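PDB 5GHU: probable fimbrial chaperone YadV from Escherichia coli K-12, which probably acts as a periplasmic folding chaperone for pilin subunits during the assembly of fimbriae that could contribute to adhesion to various surfaces. Local coordinates for residues 50-55 with 86-91. Residues are numbered along the deposited sequence; the frame is centred on the assembly and turned at random.
Sequences TVPFTA and SVFWFN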
# COMPACT_ATOMS: atom_id res chain seq x y z
N THR A 50 -3.33 19.11 7.29
CA THR A 50 -3.72 17.72 7.09
C THR A 50 -2.70 16.94 6.25
O THR A 50 -1.80 16.31 6.81
CB THR A 50 -5.11 17.62 6.43
OG1 THR A 50 -5.18 18.54 5.34
CG2 THR A 50 -6.19 17.96 7.45
N VAL A 51 -2.83 16.95 4.93
CA VAL A 51 -1.81 16.28 4.11
C VAL A 51 -1.02 17.29 3.31
O VAL A 51 -1.59 18.14 2.64
CB VAL A 51 -2.39 15.21 3.17
CG1 VAL A 51 -3.13 14.15 3.96
CG2 VAL A 51 -3.30 15.83 2.14
N PRO A 52 0.32 17.22 3.39
CA PRO A 52 1.15 18.26 2.76
C PRO A 52 1.38 17.96 1.28
O PRO A 52 2.52 17.94 0.84
CB PRO A 52 2.46 18.18 3.55
CG PRO A 52 2.55 16.69 4.00
CD PRO A 52 1.09 16.30 4.25
N PHE A 53 0.32 17.70 0.54
CA PHE A 53 0.44 17.44 -0.90
C PHE A 53 -0.68 18.18 -1.65
O PHE A 53 -1.72 18.48 -1.08
CB PHE A 53 0.33 15.96 -1.22
CG PHE A 53 1.45 15.12 -0.68
CD1 PHE A 53 1.37 14.60 0.60
CD2 PHE A 53 2.60 14.86 -1.45
CE1 PHE A 53 2.40 13.82 1.13
CE2 PHE A 53 3.63 14.08 -0.92
CZ PHE A 53 3.52 13.56 0.36
N THR A 54 -0.45 18.47 -2.91
CA THR A 54 -1.52 18.85 -3.82
C THR A 54 -1.58 17.81 -4.95
O THR A 54 -0.60 17.11 -5.21
CB THR A 54 -1.32 20.25 -4.41
OG1 THR A 54 -0.06 20.33 -5.07
CG2 THR A 54 -1.35 21.31 -3.32
N ALA A 55 -2.75 17.67 -5.57
CA ALA A 55 -2.95 16.79 -6.73
C ALA A 55 -3.63 17.62 -7.77
O ALA A 55 -4.75 18.13 -7.52
CB ALA A 55 -3.79 15.58 -6.36
N SER A 86 6.59 7.57 5.06
CA SER A 86 5.21 7.93 5.48
C SER A 86 4.27 7.47 4.40
O SER A 86 4.57 7.58 3.23
CB SER A 86 5.05 9.45 5.66
OG SER A 86 5.77 9.91 6.77
N VAL A 87 3.09 6.99 4.75
CA VAL A 87 2.16 6.50 3.76
C VAL A 87 0.90 7.39 3.71
O VAL A 87 0.39 7.91 4.74
CB VAL A 87 1.74 5.01 4.01
CG1 VAL A 87 0.84 4.87 5.30
CG2 VAL A 87 1.05 4.42 2.78
N PHE A 88 0.43 7.55 2.47
CA PHE A 88 -0.80 8.29 2.16
C PHE A 88 -1.61 7.51 1.17
O PHE A 88 -1.16 6.50 0.62
CB PHE A 88 -0.47 9.71 1.63
CG PHE A 88 0.35 10.48 2.59
CD1 PHE A 88 1.74 10.37 2.61
CD2 PHE A 88 -0.26 11.30 3.51
CE1 PHE A 88 2.47 11.06 3.55
CE2 PHE A 88 0.51 11.98 4.47
CZ PHE A 88 1.88 11.84 4.44
N TRP A 89 -2.85 7.97 1.00
CA TRP A 89 -3.73 7.39 -0.00
C TRP A 89 -4.05 8.33 -1.14
O TRP A 89 -4.50 9.44 -0.93
CB TRP A 89 -5.02 6.93 0.68
CG TRP A 89 -4.67 5.73 1.50
CD1 TRP A 89 -4.14 5.73 2.77
CD2 TRP A 89 -4.72 4.38 1.08
NE1 TRP A 89 -3.90 4.44 3.17
CE2 TRP A 89 -4.26 3.59 2.15
CE3 TRP A 89 -5.12 3.75 -0.09
CZ2 TRP A 89 -4.21 2.21 2.09
CZ3 TRP A 89 -5.08 2.38 -0.15
CH2 TRP A 89 -4.64 1.63 0.93
N PHE A 90 -3.76 7.86 -2.34
CA PHE A 90 -4.16 8.58 -3.55
C PHE A 90 -5.54 8.09 -3.99
O PHE A 90 -5.71 6.91 -4.29
CB PHE A 90 -3.12 8.35 -4.68
CG PHE A 90 -3.51 9.02 -5.98
CD1 PHE A 90 -3.66 10.39 -6.04
CD2 PHE A 90 -3.84 8.28 -7.10
CE1 PHE A 90 -4.06 11.05 -7.19
CE2 PHE A 90 -4.24 8.91 -8.26
CZ PHE A 90 -4.37 10.31 -8.30
N ASN A 91 -6.50 9.01 -4.01
CA ASN A 91 -7.89 8.70 -4.32
C ASN A 91 -8.33 9.20 -5.66
O ASN A 91 -8.01 10.34 -6.01
CB ASN A 91 -8.84 9.34 -3.30
CG ASN A 91 -8.63 8.83 -1.89
OD1 ASN A 91 -9.40 8.04 -1.41
ND2 ASN A 91 -7.58 9.30 -1.22
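Phe53 meets Phe88 edge to face inside the immunoglobulin-like N-terminal domain of this PapD-type chaperone. Phe53 CE1 leads the edge, 3.7 Å from Phe88 CE1 and over one face of the Phe88 ring, displaced toward its rim. The centroids lie 5.0 Å apart and the planes meet at 64°, a T-shaped pair tilted away from perpendicular. Two aliphatic groups from the same segment add to the contact, both approaching the Phe88 ring obliquely: Val51 CG1 comes to 4.1 Å from Phe88 CD2, and Pro52 CD to 4.4 Å from Phe88 CE2. With no hydrogen bond joining the segments, the contact is apolar packing, and three of its four residues are buried. Cutting Phe88 back to alanine would probably open a gap beneath the edge of Phe53 and leave Val51 and Pro52 without the ring they pack against.

Behind these side chains lie the backbone pairings that place them. Phe88 sits on strand 86-95, paired through its backbone with Leu120 of strand 114-123; with CG anti to the carbonyl carbon (chi1 -57°) the ring is carried toward the start of strand 53-62, where its face receives Phe53. Leu80, from a loop, also touches the Phe88 side chain. On the other segment the chain bends just before the strand begins, and Val51, Pro52 and Phe53 in turn all contact the Phe88 ring. Phe53 has further aromatic neighbours in Tyr12, met edge-to-face, and Tyr74, while a backbone hydrogen bond between Pro52 and Thr75 ties the bend to the residue just after strand 67-74. The bend itself is an inverse gamma turn centred on Pro52, closed by a weak hydrogen bond of 2.9 Å from Phe53 N to Val51 O.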